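Local coordinates for FrnE protein (Deinococcus radiodurans, PDB 5CO3) that probably acts as a disulfide oxidoreductase of the DsbA-like thioredoxin family, exchanging protein disulfides through a CxxC pair, at residues Trp24-Lys29 / Met128-Leu133; Ser18-Pro23 / Arg134-Glu139; Ala112-His117 / Thr171-Val176. All coordinates share one frame; numbering follows the deposited sequence. Where two conformers were deposited one is given.

Interaction 1 of 3, residues Trp24-Lys29 / Met128-Leu133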
ATOM      1  N   TRP A  24      -4.527  -8.413  -1.364  1.00 24.04           N
ATOM      2  CA  TRP A  24      -3.389  -8.513  -2.275  1.00 26.22           C
ATOM      3  C   TRP A  24      -2.369  -7.429  -1.959  1.00 24.75           C
ATOM      4  O   TRP A  24      -1.187  -7.579  -2.251  1.00 25.77           O
ATOM      5  CB  TRP A  24      -3.836  -8.446  -3.734  1.00 27.90           C
ATOM      6  CG  TRP A  24      -4.463  -9.729  -4.171  1.00 30.03           C
ATOM      7  CD1 TRP A  24      -5.788  -9.958  -4.404  1.00 31.23           C
ATOM      8  CD2 TRP A  24      -3.795 -10.977  -4.394  1.00 33.56           C
ATOM      9  NE1 TRP A  24      -5.985 -11.266  -4.762  1.00 34.77           N
ATOM     10  CE2 TRP A  24      -4.777 -11.915  -4.773  1.00 38.21           C
ATOM     11  CE3 TRP A  24      -2.457 -11.392  -4.321  1.00 32.98           C
ATOM     12  CZ2 TRP A  24      -4.469 -13.242  -5.074  1.00 34.64           C
ATOM     13  CZ3 TRP A  24      -2.153 -12.712  -4.624  1.00 34.79           C
ATOM     14  CH2 TRP A  24      -3.153 -13.620  -4.996  1.00 38.23           C
ATOM     15  N   CYS A  25      -2.813  -6.351  -1.317  1.00 23.67           N
ATOM     16  CA  CYS A  25      -1.874  -5.295  -0.958  1.00 25.47           C
ATOM     17  C   CYS A  25      -0.919  -5.728   0.148  1.00 24.27           C
ATOM     18  O   CYS A  25       0.240  -5.319   0.161  1.00 23.56           O
ATOM     19  CB  CYS A  25      -2.636  -4.026  -0.554  1.00 24.60           C
ATOM     20  SG  CYS A  25      -3.339  -3.168  -1.965  1.00 26.16           S
ATOM     21  N   TYR A  26      -1.399  -6.530   1.094  1.00 22.84           N
ATOM     22  CA  TYR A  26      -0.525  -7.016   2.149  1.00 24.26           C
ATOM     23  C   TYR A  26       0.469  -8.014   1.538  1.00 24.12           C
ATOM     24  O   TYR A  26       1.674  -7.934   1.784  1.00 21.85           O
ATOM     25  CB  TYR A  26      -1.339  -7.657   3.268  1.00 21.16           C
ATOM     26  CG  TYR A  26      -0.727  -7.581   4.639  1.00 21.46           C
ATOM     27  CD1 TYR A  26       0.586  -7.135   4.841  1.00 21.90           C
ATOM     28  CD2 TYR A  26      -1.477  -7.943   5.755  1.00 21.90           C
ATOM     29  CE1 TYR A  26       1.135  -7.080   6.118  1.00 21.69           C
ATOM     30  CE2 TYR A  26      -0.942  -7.888   7.021  1.00 22.13           C
ATOM     31  CZ  TYR A  26       0.346  -7.462   7.205  1.00 21.82           C
ATOM     32  OH  TYR A  26       0.861  -7.416   8.475  1.00 23.80           O
ATOM     33  N   ILE A  27      -0.052  -8.934   0.729  1.00 22.60           N
ATOM     34  CA  ILE A  27       0.790  -9.867  -0.025  1.00 24.80           C
ATOM     35  C   ILE A  27       1.842  -9.116  -0.847  1.00 25.25           C
ATOM     36  O   ILE A  27       3.029  -9.473  -0.832  1.00 26.06           O
ATOM     37  CB  ILE A  27      -0.060 -10.761  -0.941  1.00 21.96           C
ATOM     38  CG1 ILE A  27      -0.798 -11.794  -0.085  1.00 27.52           C
ATOM     39  CG2 ILE A  27       0.816 -11.454  -2.025  1.00 25.39           C
ATOM     40  CD1 ILE A  27      -2.043 -12.416  -0.746  1.00 29.02           C
ATOM     41  N   GLY A  28       1.408  -8.059  -1.535  1.00 24.13           N
ATOM     42  CA  GLY A  28       2.310  -7.270  -2.360  1.00 26.22           C
ATOM     43  C   GLY A  28       3.359  -6.526  -1.559  1.00 25.02           C
ATOM     44  O   GLY A  28       4.493  -6.321  -2.019  1.00 26.58           O
ATOM     45  N   LYS A  29       2.978  -6.098  -0.357  1.00 24.99           N
ATOM     46  CA  LYS A  29       3.918  -5.418   0.519  1.00 24.55           C
ATOM     47  C   LYS A  29       5.033  -6.384   0.919  1.00 23.39           C
ATOM     48  O   LYS A  29       6.216  -6.011   0.919  1.00 24.73           O
ATOM     49  CB  LYS A  29       3.207  -4.862   1.754  1.00 22.91           C
ATOM     50  CG  LYS A  29       4.091  -4.053   2.715  1.00 23.90           C
ATOM     51  CD  LYS A  29       3.249  -3.456   3.862  1.00 23.32           C
ATOM     52  CE  LYS A  29       4.007  -2.393   4.639  1.00 24.04           C
ATOM     53  NZ  LYS A  29       5.131  -2.970   5.435  1.00 27.14           N
ATOM     54  N   MET A 128       2.763   2.309  10.072  1.00 26.06           N
ATOM     55  CA  MET A 128       1.319   2.510  10.224  1.00 23.07           C
ATOM     56  C   MET A 128       0.554   1.671   9.209  1.00 24.92           C
ATOM     57  O   MET A 128      -0.440   1.035   9.558  1.00 22.35           O
ATOM     58  CB  MET A 128       0.947   3.983  10.060  1.00 27.82           C
ATOM     59  CG  MET A 128      -0.448   4.329  10.599  1.00 26.73           C
ATOM     60  SD  MET A 128      -0.583   4.135  12.401  1.00 28.01           S
ATOM     61  CE  MET A 128      -1.478   2.604  12.555  1.00 27.59           C
ATOM     62  N   LYS A 129       1.026   1.672   7.958  1.00 24.14           N
ATOM     63  CA  LYS A 129       0.381   0.890   6.902  1.00 22.13           C
ATOM     64  C   LYS A 129       0.382  -0.584   7.289  1.00 22.91           C
ATOM     65  O   LYS A 129      -0.647  -1.255   7.236  1.00 21.25           O
ATOM     66  CB  LYS A 129       1.084   1.094   5.549  1.00 25.77           C
ATOM     67  CG  LYS A 129       0.584   0.164   4.447  1.00 25.64           C
ATOM     68  CD  LYS A 129      -0.783   0.586   3.919  1.00 35.57           C
ATOM     69  CE  LYS A 129      -1.225  -0.313   2.777  1.00 36.22           C
ATOM     70  NZ  LYS A 129      -2.543   0.091   2.205  1.00 34.44           N
ATOM     71  N   GLU A 130       1.550  -1.072   7.691  1.00 24.29           N
ATOM     72  CA  GLU A 130       1.719  -2.447   8.146  1.00 21.81           C
ATOM     73  C   GLU A 130       0.742  -2.813   9.274  1.00 21.95           C
ATOM     74  O   GLU A 130       0.056  -3.837   9.204  1.00 20.93           O
ATOM     75  CB  GLU A 130       3.168  -2.650   8.606  1.00 20.86           C
ATOM     76  CG  GLU A 130       3.448  -3.983   9.281  1.00 24.79           C
ATOM     77  CD  GLU A 130       3.573  -5.124   8.285  1.00 25.11           C
ATOM     78  OE1 GLU A 130       3.844  -4.859   7.094  1.00 24.91           O
ATOM     79  OE2 GLU A 130       3.399  -6.285   8.694  1.00 26.34           O
ATOM     80  N   ARG A 131       0.677  -1.958  10.297  1.00 20.51           N
ATOM     81  CA  ARG A 131      -0.195  -2.184  11.448  1.00 22.43           C
ATOM     82  C   ARG A 131      -1.651  -2.272  11.042  1.00 19.17           C
ATOM     83  O   ARG A 131      -2.373  -3.146  11.514  1.00 22.09           O
ATOM     84  CB  ARG A 131      -0.026  -1.068  12.476  1.00 25.44           C
ATOM     85  CG  ARG A 131      -0.761  -1.357  13.795  1.00 26.73           C
ATOM     86  CD  ARG A 131      -0.141  -2.579  14.473  1.00 25.27           C
ATOM     87  NE  ARG A 131      -0.934  -3.132  15.577  1.00 26.82           N
ATOM     88  CZ  ARG A 131      -1.915  -4.022  15.433  1.00 25.20           C
ATOM     89  NH1 ARG A 131      -2.283  -4.435  14.217  1.00 25.43           N
ATOM     90  NH2 ARG A 131      -2.546  -4.484  16.501  1.00 29.86           N
ATOM     91  N   LEU A 132      -2.079  -1.365  10.160  1.00 18.68           N
ATOM     92  CA  LEU A 132      -3.456  -1.360   9.678  1.00 22.27           C
ATOM     93  C   LEU A 132      -3.780  -2.605   8.847  1.00 19.73           C
ATOM     94  O   LEU A 132      -4.846  -3.192   9.000  1.00 20.87           O
ATOM     95  CB  LEU A 132      -3.734  -0.085   8.871  1.00 19.93           C
ATOM     96  CG  LEU A 132      -3.883   1.107   9.808  1.00 18.88           C
ATOM     97  CD1 LEU A 132      -3.653   2.400   9.046  1.00 22.08           C
ATOM     98  CD2 LEU A 132      -5.281   1.097  10.475  1.00 21.19           C
ATOM     99  N   LEU A 133      -2.851  -3.019   7.991  1.00 18.91           N
ATOM    100  CA  LEU A 133      -3.080  -4.224   7.197  1.00 20.84           C
ATOM    101  C   LEU A 133      -3.282  -5.440   8.105  1.00 20.10           C
ATOM    102  O   LEU A 133      -4.179  -6.255   7.880  1.00 18.38           O
ATOM    103  CB  LEU A 133      -1.911  -4.457   6.220  1.00 18.87           C
ATOM    104  CG  LEU A 133      -1.867  -3.462   5.050  1.00 19.10           C
ATOM    105  CD1 LEU A 133      -0.510  -3.537   4.324  1.00 20.48           C
ATOM    106  CD2 LEU A 133      -3.025  -3.738   4.086  1.00 24.05           C
TER
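The active-site helix of the thioredoxin fold, helix 23-38, carries Cys25 of the CxxC pair and here meets helix 125-137 of the helical insertion characteristic of DsbA-like proteins, with Tyr26 and Lys29 reaching across to Glu130 and Leu133. The axes of the two short segments come no closer than 10.7 Å and their directions differ by 134°, so side chains bridge most of the gap. One carboxylate gathers the polar part of the contact. Glu130 OE2 accepts a hydrogen bond from Tyr26 OH at 2.8 Å, and its OE1 is salt-bridged to Lys29 NZ, also at 2.8 Å. The two donors arrive differently: the phenol comes from above the carboxylate plane, 61° out of it, whereas the ammonium lies close to that plane on the anti side. A bend in the Glu130 chain (chi2 78°) turns the carboxylate toward both. Further charges complete the network, since Arg30 also pairs with Glu130 OE2, while Glu33 and Asp126 both pair with Lys29 NZ. Three carboxylates round one buried ammonium would be expected to stabilise its charged form. Beside this polar group the contact becomes apolar. Tyr26 and Leu133 run past each other in opposite directions, and the ring rests flat on the leucine in a CH-pi contact: Leu133 CB stands 3.5 Å from the ring centroid, almost on the normal. The carboxylate oxygen OE2, by contrast, lies at the ring's edge. Nearer the lysine backbone, the aliphatic stem is used, with Lys29 CD 3.8 Å from Leu133 CD1.

Interaction 2 of 3, residues Ser18-Pro23 / Arg134-Glu139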
ATOM      1  N   SER A  18      -2.335   1.662  -2.570  1.00 28.09           N
ATOM      2  CA  SER A  18      -2.751   0.492  -1.831  1.00 26.07           C
ATOM      3  C   SER A  18      -4.010   0.824  -1.034  1.00 25.77           C
ATOM      4  O   SER A  18      -4.207   1.978  -0.663  1.00 27.40           O
ATOM      5  CB  SER A  18      -1.631   0.042  -0.904  1.00 28.26           C
ATOM      6  OG  SER A  18      -2.021  -1.072  -0.143  1.00 30.33           O
ATOM      7  N   ASP A  19      -4.847  -0.184  -0.804  1.00 29.28           N
ATOM      8  CA  ASP A  19      -5.953  -0.061   0.140  1.00 25.84           C
ATOM      9  C   ASP A  19      -5.777  -1.062   1.266  1.00 24.10           C
ATOM     10  O   ASP A  19      -5.359  -2.200   1.060  1.00 25.36           O
ATOM     11  CB  ASP A  19      -7.315  -0.283  -0.536  1.00 25.54           C
ATOM     12  CG  ASP A  19      -8.488   0.248   0.305  1.00 33.21           C
ATOM     13  OD1 ASP A  19      -8.256   0.854   1.379  1.00 24.39           O
ATOM     14  OD2 ASP A  19      -9.639   0.075  -0.127  1.00 27.54           O
ATOM     15  N   ILE A  20      -6.103  -0.600   2.468  1.00 25.58           N
ATOM     16  CA  ILE A  20      -6.051  -1.436   3.660  0.61 24.03           C
ATOM     17  C   ILE A  20      -7.005  -2.616   3.518  1.00 22.70           C
ATOM     18  O   ILE A  20      -6.731  -3.709   4.029  1.00 22.98           O
ATOM     19  CB  ILE A  20      -6.392  -0.609   4.920  0.61 22.08           C
ATOM     20  CG1 ILE A  20      -5.279   0.406   5.176  0.61 24.97           C
ATOM     21  CG2 ILE A  20      -6.587  -1.498   6.141  0.61 23.75           C
ATOM     22  CD1 ILE A  20      -5.747   1.791   5.448  0.61 26.77           C
ATOM     23  N   ALA A  21      -8.096  -2.415   2.786  1.00 22.63           N
ATOM     24  CA  ALA A  21      -9.082  -3.487   2.615  1.00 23.47           C
ATOM     25  C   ALA A  21      -8.710  -4.528   1.557  1.00 24.09           C
ATOM     26  O   ALA A  21      -9.464  -5.470   1.339  1.00 24.62           O
ATOM     27  CB  ALA A  21     -10.469  -2.882   2.284  1.00 23.34           C
ATOM     28  N   CYS A  22      -7.544  -4.399   0.913  1.00 23.85           N
ATOM     29  CA  CYS A  22      -7.190  -5.327  -0.161  1.00 25.46           C
ATOM     30  C   CYS A  22      -6.170  -6.369   0.294  1.00 23.49           C
ATOM     31  O   CYS A  22      -5.056  -6.019   0.661  1.00 23.65           O
ATOM     32  CB  CYS A  22      -6.638  -4.565  -1.367  1.00 25.67           C
ATOM     33  SG  CYS A  22      -6.171  -5.644  -2.742  1.00 30.21           S
ATOM     34  N   PRO A  23      -6.562  -7.649   0.329  1.00 23.22           N
ATOM     35  CA  PRO A  23      -5.626  -8.675   0.812  1.00 22.01           C
ATOM     36  C   PRO A  23      -4.400  -8.775  -0.089  1.00 21.07           C
ATOM     37  O   PRO A  23      -3.335  -9.152   0.415  1.00 22.41           O
ATOM     38  CB  PRO A  23      -6.453  -9.963   0.773  1.00 23.35           C
ATOM     39  CG  PRO A  23      -7.900  -9.466   0.859  1.00 21.46           C
ATOM     40  CD  PRO A  23      -7.902  -8.202   0.048  1.00 25.40           C
ATOM     41  N   ARG A 134      -2.452  -5.550   9.139  1.00 20.23           N
ATOM     42  CA  ARG A 134      -2.570  -6.647  10.088  1.00 19.59           C
ATOM     43  C   ARG A 134      -3.888  -6.569  10.870  1.00 20.28           C
ATOM     44  O   ARG A 134      -4.587  -7.568  11.050  1.00 22.06           O
ATOM     45  CB  ARG A 134      -1.371  -6.649  11.046  1.00 27.56           C
ATOM     46  CG  ARG A 134      -1.336  -7.834  12.002  1.00 34.01           C
ATOM     47  CD  ARG A 134      -0.100  -7.780  12.902  1.00 42.49           C
ATOM     48  NE  ARG A 134      -0.478  -7.588  14.299  1.00 58.95           N
ATOM     49  CZ  ARG A 134       0.139  -6.774  15.152  1.00 59.59           C
ATOM     50  NH1 ARG A 134       1.192  -6.054  14.767  1.00 59.50           N
ATOM     51  NH2 ARG A 134      -0.300  -6.683  16.401  1.00 56.85           N
ATOM     52  N   ALA A 135      -4.231  -5.366  11.317  1.00 20.46           N
ATOM     53  CA  ALA A 135      -5.466  -5.168  12.065  1.00 21.11           C
ATOM     54  C   ALA A 135      -6.682  -5.585  11.240  1.00 22.99           C
ATOM     55  O   ALA A 135      -7.620  -6.176  11.755  1.00 21.62           O
ATOM     56  CB  ALA A 135      -5.590  -3.720  12.487  1.00 21.12           C
ATOM     57  N   TYR A 136      -6.663  -5.266   9.955  1.00 21.18           N
ATOM     58  CA  TYR A 136      -7.792  -5.566   9.081  1.00 18.84           C
ATOM     59  C   TYR A 136      -7.866  -7.052   8.701  1.00 20.25           C
ATOM     60  O   TYR A 136      -8.905  -7.698   8.839  1.00 21.40           O
ATOM     61  CB  TYR A 136      -7.714  -4.703   7.819  1.00 19.56           C
ATOM     62  CG  TYR A 136      -8.925  -4.804   6.914  1.00 19.94           C
ATOM     63  CD1 TYR A 136      -9.117  -5.897   6.063  1.00 21.51           C
ATOM     64  CD2 TYR A 136      -9.876  -3.788   6.898  1.00 20.54           C
ATOM     65  CE1 TYR A 136     -10.240  -5.981   5.236  1.00 21.43           C
ATOM     66  CE2 TYR A 136     -10.985  -3.866   6.089  1.00 22.43           C
ATOM     67  CZ  TYR A 136     -11.165  -4.953   5.254  1.00 22.70           C
ATOM     68  OH  TYR A 136     -12.283  -4.978   4.448  1.00 25.24           O
ATOM     69  N   MET A 137      -6.753  -7.584   8.209  1.00 18.71           N
ATOM     70  CA  MET A 137      -6.753  -8.915   7.612  1.00 17.28           C
ATOM     71  C   MET A 137      -6.696 -10.057   8.613  1.00 19.92           C
ATOM     72  O   MET A 137      -7.152 -11.149   8.325  1.00 21.06           O
ATOM     73  CB  MET A 137      -5.549  -9.070   6.666  1.00 17.49           C
ATOM     74  CG  MET A 137      -5.554  -8.118   5.485  1.00 24.74           C
ATOM     75  SD  MET A 137      -6.954  -8.397   4.358  1.00 23.53           S
ATOM     76  CE  MET A 137      -6.979  -6.845   3.495  1.00 23.76           C
ATOM     77  N   SER A 138      -6.071  -9.816   9.756  1.00 22.29           N
ATOM     78  CA  SER A 138      -5.813 -10.888  10.710  1.00 22.77           C
ATOM     79  C   SER A 138      -6.506 -10.740  12.046  1.00 25.81           C
ATOM     80  O   SER A 138      -6.840 -11.737  12.696  1.00 33.33           O
ATOM     81  CB  SER A 138      -4.310 -11.000  10.972  1.00 20.21           C
ATOM     82  OG  SER A 138      -3.595 -11.241   9.766  1.00 26.53           O
ATOM     83  N   GLU A 139      -6.706  -9.506  12.481  1.00 22.70           N
ATOM     84  CA  GLU A 139      -7.129  -9.302  13.864  1.00 24.23           C
ATOM     85  C   GLU A 139      -8.586  -8.921  14.029  1.00 22.84           C
ATOM     86  O   GLU A 139      -9.017  -8.667  15.145  1.00 26.28           O
ATOM     87  CB  GLU A 139      -6.256  -8.240  14.511  1.00 19.95           C
ATOM     88  CG  GLU A 139      -4.782  -8.663  14.539  1.00 19.36           C
ATOM     89  CD  GLU A 139      -3.877  -7.578  15.079  1.00 29.88           C
ATOM     90  OE1 GLU A 139      -4.267  -6.400  15.016  1.00 25.61           O
ATOM     91  OE2 GLU A 139      -2.768  -7.910  15.569  1.00 34.94           O
TER
HETATM   92  O   HOH W   1     -12.040  -6.375   2.118  1.00 29.39           O
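Tyr136, in the last full turn of helix 125-137, lays one ring face over the type I turn Asp19-Cys22 that leads into the CxxC helix of this thioredoxin-fold protein. Ala21 CA sits 3.9 Å from the ring centroid in a CH-pi contact, and Ile20 O lies over the same face nearer the rim. With its CG trans to the backbone N (chi1 -173°), the ring extends along the turn far enough for its hydroxyl to join a water: Tyr136 OH is 2.7 Å from water 1, which donates to Ala21 O at 2.8 Å. Met137 follows and curls instead, bent at chi2 (-64°), so that its methyl enters the bend of the loop. There Met137 CE is packed tightly, 3.2 Å from Ile20 O and 3.3 Å from Pro23 N, while SD lies 3.8 Å from Pro23 CG. Beyond the helix end, Glu139 folds back to Arg134, whose NE meets Glu139 OE2 at 2.6 Å in a salt bridge. The loop 18-23, which joins strand 12-18 to helix 23-38, lies against the C-terminal end of helix 125-137; in the conformer described, Ile20 also packs on Ala112 and Ile116 of helix 110-121, and Met137 packs on Tyr26.

Interaction 3 of 3, residues Ala112-His117 / Thr171-Val176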
ATOM      1  N   ALA A 112      -8.657   5.467   8.105  1.00 26.11           N
ATOM      2  CA  ALA A 112      -7.426   4.699   8.209  1.00 23.00           C
ATOM      3  C   ALA A 112      -6.367   5.270   7.278  1.00 26.47           C
ATOM      4  O   ALA A 112      -5.212   5.411   7.668  1.00 25.26           O
ATOM      5  CB  ALA A 112      -7.699   3.249   7.884  1.00 24.14           C
ATOM      6  N   HIS A 113      -6.754   5.618   6.053  1.00 25.60           N
ATOM      7  CA  HIS A 113      -5.801   6.222   5.123  1.00 28.66           C
ATOM      8  C   HIS A 113      -5.317   7.567   5.645  1.00 27.35           C
ATOM      9  O   HIS A 113      -4.151   7.924   5.461  1.00 32.28           O
ATOM     10  CB  HIS A 113      -6.413   6.370   3.728  1.00 29.41           C
ATOM     11  CG  HIS A 113      -6.434   5.086   2.955  1.00 24.54           C
ATOM     12  ND1 HIS A 113      -5.288   4.504   2.450  1.00 25.95           N
ATOM     13  CD2 HIS A 113      -7.456   4.272   2.601  1.00 25.98           C
ATOM     14  CE1 HIS A 113      -5.607   3.384   1.827  1.00 30.88           C
ATOM     15  NE2 HIS A 113      -6.918   3.224   1.899  1.00 26.42           N
ATOM     16  N   GLN A 114      -6.206   8.309   6.305  1.00 26.72           N
ATOM     17  CA  GLN A 114      -5.811   9.570   6.922  1.00 29.25           C
ATOM     18  C   GLN A 114      -4.751   9.356   8.005  1.00 30.45           C
ATOM     19  O   GLN A 114      -3.799  10.136   8.125  1.00 31.34           O
ATOM     20  CB  GLN A 114      -7.025  10.288   7.521  1.00 28.17           C
ATOM     21  CG  GLN A 114      -7.875  11.005   6.484  1.00 33.10           C
ATOM     22  CD  GLN A 114      -9.112  11.672   7.090  1.00 35.55           C
ATOM     23  OE1 GLN A 114      -8.999  12.513   7.982  1.00 38.13           O
ATOM     24  NE2 GLN A 114     -10.294  11.285   6.616  1.00 35.64           N
ATOM     25  N   LEU A 115      -4.927   8.298   8.794  1.00 28.78           N
ATOM     26  CA  LEU A 115      -3.976   7.976   9.856  1.00 29.48           C
ATOM     27  C   LEU A 115      -2.598   7.669   9.273  1.00 27.55           C
ATOM     28  O   LEU A 115      -1.565   8.043   9.837  1.00 27.05           O
ATOM     29  CB  LEU A 115      -4.474   6.794  10.683  1.00 26.53           C
ATOM     30  CG  LEU A 115      -3.538   6.368  11.817  1.00 28.09           C
ATOM     31  CD1 LEU A 115      -3.184   7.551  12.706  1.00 30.96           C
ATOM     32  CD2 LEU A 115      -4.163   5.237  12.634  1.00 25.75           C
ATOM     33  N   ILE A 116      -2.578   6.997   8.134  1.00 28.87           N
ATOM     34  CA  ILE A 116      -1.293   6.702   7.519  1.00 25.74           C
ATOM     35  C   ILE A 116      -0.603   8.003   7.087  1.00 29.77           C
ATOM     36  O   ILE A 116       0.604   8.181   7.288  1.00 29.72           O
ATOM     37  CB  ILE A 116      -1.444   5.757   6.334  1.00 22.78           C
ATOM     38  CG1 ILE A 116      -1.921   4.395   6.821  1.00 27.21           C
ATOM     39  CG2 ILE A 116      -0.075   5.536   5.699  1.00 23.77           C
ATOM     40  CD1 ILE A 116      -2.440   3.469   5.733  1.00 26.49           C
ATOM     41  N   HIS A 117      -1.371   8.925   6.519  1.00 31.36           N
ATOM     42  CA  HIS A 117      -0.847  10.248   6.196  1.00 35.38           C
ATOM     43  C   HIS A 117      -0.284  10.965   7.426  1.00 36.05           C
ATOM     44  O   HIS A 117       0.806  11.542   7.358  1.00 34.81           O
ATOM     45  CB  HIS A 117      -1.926  11.091   5.532  1.00 34.78           C
ATOM     46  CG  HIS A 117      -2.091  10.807   4.074  1.00 37.75           C
ATOM     47  ND1 HIS A 117      -1.574  11.627   3.094  1.00 36.40           N
ATOM     48  CD2 HIS A 117      -2.699   9.785   3.429  1.00 37.66           C
ATOM     49  CE1 HIS A 117      -1.868  11.127   1.907  1.00 42.07           C
ATOM     50  NE2 HIS A 117      -2.548  10.008   2.081  1.00 40.95           N
ATOM     51  N   THR A 171      -7.925  16.477   9.243  1.00 41.78           N
ATOM     52  CA  THR A 171      -6.758  17.201   8.740  1.00 44.13           C
ATOM     53  C   THR A 171      -6.199  16.641   7.427  1.00 42.08           C
ATOM     54  O   THR A 171      -5.880  17.399   6.515  1.00 43.22           O
ATOM     55  CB  THR A 171      -5.623  17.204   9.782  1.00 43.45           C
ATOM     56  OG1 THR A 171      -6.082  17.838  10.978  1.00 45.78           O
ATOM     57  CG2 THR A 171      -4.410  17.954   9.261  1.00 47.29           C
ATOM     58  N   TYR A 172      -6.101  15.315   7.331  1.00 38.80           N
ATOM     59  CA  TYR A 172      -5.511  14.672   6.153  1.00 39.12           C
ATOM     60  C   TYR A 172      -6.536  14.125   5.164  1.00 38.01           C
ATOM     61  O   TYR A 172      -6.183  13.368   4.254  1.00 39.10           O
ATOM     62  CB  TYR A 172      -4.563  13.548   6.590  1.00 34.55           C
ATOM     63  CG  TYR A 172      -3.417  14.077   7.412  1.00 37.15           C
ATOM     64  CD1 TYR A 172      -2.256  14.547   6.807  1.00 40.75           C
ATOM     65  CD2 TYR A 172      -3.513  14.146   8.795  1.00 42.51           C
ATOM     66  CE1 TYR A 172      -1.211  15.055   7.565  1.00 44.99           C
ATOM     67  CE2 TYR A 172      -2.479  14.647   9.559  1.00 46.40           C
ATOM     68  CZ  TYR A 172      -1.330  15.099   8.941  1.00 49.34           C
ATOM     69  OH  TYR A 172      -0.304  15.598   9.708  1.00 52.66           O
ATOM     70  N   ALA A 173      -7.798  14.505   5.340  1.00 42.31           N
ATOM     71  CA  ALA A 173      -8.855  14.063   4.441  1.00 38.11           C
ATOM     72  C   ALA A 173      -8.558  14.484   3.003  1.00 41.17           C
ATOM     73  O   ALA A 173      -8.718  13.696   2.069  1.00 40.99           O
ATOM     74  CB  ALA A 173     -10.212  14.619   4.896  1.00 38.93           C
ATOM     75  N   GLN A 174      -8.112  15.722   2.819  1.00 43.65           N
ATOM     76  CA  GLN A 174      -7.843  16.204   1.469  1.00 47.36           C
ATOM     77  C   GLN A 174      -6.627  15.516   0.848  1.00 43.77           C
ATOM     78  O   GLN A 174      -6.628  15.189  -0.343  1.00 44.50           O
ATOM     79  CB  GLN A 174      -7.644  17.719   1.459  1.00 56.16           C
ATOM     80  CG  GLN A 174      -7.928  18.316   0.094  1.00 68.59           C
ATOM     81  CD  GLN A 174      -9.286  17.877  -0.444  1.00 84.00           C
ATOM     82  OE1 GLN A 174     -10.291  17.910   0.270  1.00 88.34           O
ATOM     83  NE2 GLN A 174      -9.315  17.448  -1.699  1.00 90.36           N
ATOM     84  N   ALA A 175      -5.595  15.298   1.654  1.00 42.28           N
ATOM     85  CA  ALA A 175      -4.402  14.615   1.166  1.00 43.02           C
ATOM     86  C   ALA A 175      -4.761  13.220   0.639  1.00 45.68           C
ATOM     87  O   ALA A 175      -4.193  12.755  -0.345  1.00 47.90           O
ATOM     88  CB  ALA A 175      -3.349  14.526   2.263  1.00 42.47           C
ATOM     89  N   VAL A 176      -5.722  12.568   1.281  1.00 39.62           N
ATOM     90  CA  VAL A 176      -6.129  11.225   0.863  1.00 42.01           C
ATOM     91  C   VAL A 176      -6.862  11.297  -0.481  1.00 42.80           C
ATOM     92  O   VAL A 176      -6.603  10.499  -1.381  1.00 37.79           O
ATOM     93  CB  VAL A 176      -7.025  10.539   1.941  1.00 35.17           C
ATOM     94  CG1 VAL A 176      -7.712   9.287   1.386  1.00 37.33           C
ATOM     95  CG2 VAL A 176      -6.193  10.192   3.176  1.00 34.83           C
TER
HETATM   96  O   HOH W   2      -7.039  13.438   9.518  1.00 33.73           O
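Gln114 OE1 accepts a hydrogen bond from water 2 at 2.7 Å, and the same water accepts one from Tyr172 N at 3.0 Å; this bridge links helix 110-121 to the start of helix 173-186. Tyr172 occupies the N-cap position of the latter, so the water ties the glutamine carbonyl oxygen to the backbone N-H of the N-cap residue. No direct hydrogen bond joins the two segments, and the rest is close packing. The Gln114 chain runs out extended past CG (chi2 178°), laying its aliphatic part along the incoming backbone: Gln114 CG is 3.6 Å from Tyr172 C, and NE2 at the far end is 3.8 Å from Ala173 CB. One turn later His117 wedges into the new helix. Its CB touches Tyr172 CD1 at 3.7 Å, while the imidazole reaches Ala175 and Val176, a turn further on, with ND1 3.5 Å from Ala175 CB and CD2 3.5 Å from Val176 CG2. Val176 N lies over one face of this ring, toward its rim. The polar end of the histidine is held elsewhere: His117 NE2 bonds Ser51 OG and, weakly, Asp179. The Tyr172 ring is flanked on both faces, by the backbone carbonyl carbon of His117 and by Thr171 CG2, and its hydroxyl bonds Glu121. Val176 CG2 also rests on the peptide bond joining His113 and Gln114, 3.7 Å from Gln114 N. All this is packing within the helical part of the fold, where helix 160-169 backs Gln114, Leu115 and Tyr172, Phe110 meets Ala173 and Val176, and helix 125-137 packs on Ala112, Leu115 and Ile116.

How the interactions relate
Interactions 1 and 2 share helix 125-137, with centres about 6 Å apart, and between them include both cysteines of the CxxC pair: Cys22 lies in 18-23 and Cys25 in 24-29. Cys22 SG and Cys25 SG stand 3.8 Å apart, too far for a disulfide, although another crystal structure of this protein contains one. Two polar bonds join interactions 1 and 2, Lys129 NZ to Ser18 OG at 2.7 Å and Arg131 NH1 to Glu139 OE1 at 2.9 Å. Interaction 3, centred about 17 Å from interaction 2, reaches it through His113 NE2 and Asp19 OD1, 2.8 Å apart. Lys129 and His113 each also hydrogen-bond glycerol, probably from the crystallisation liquor.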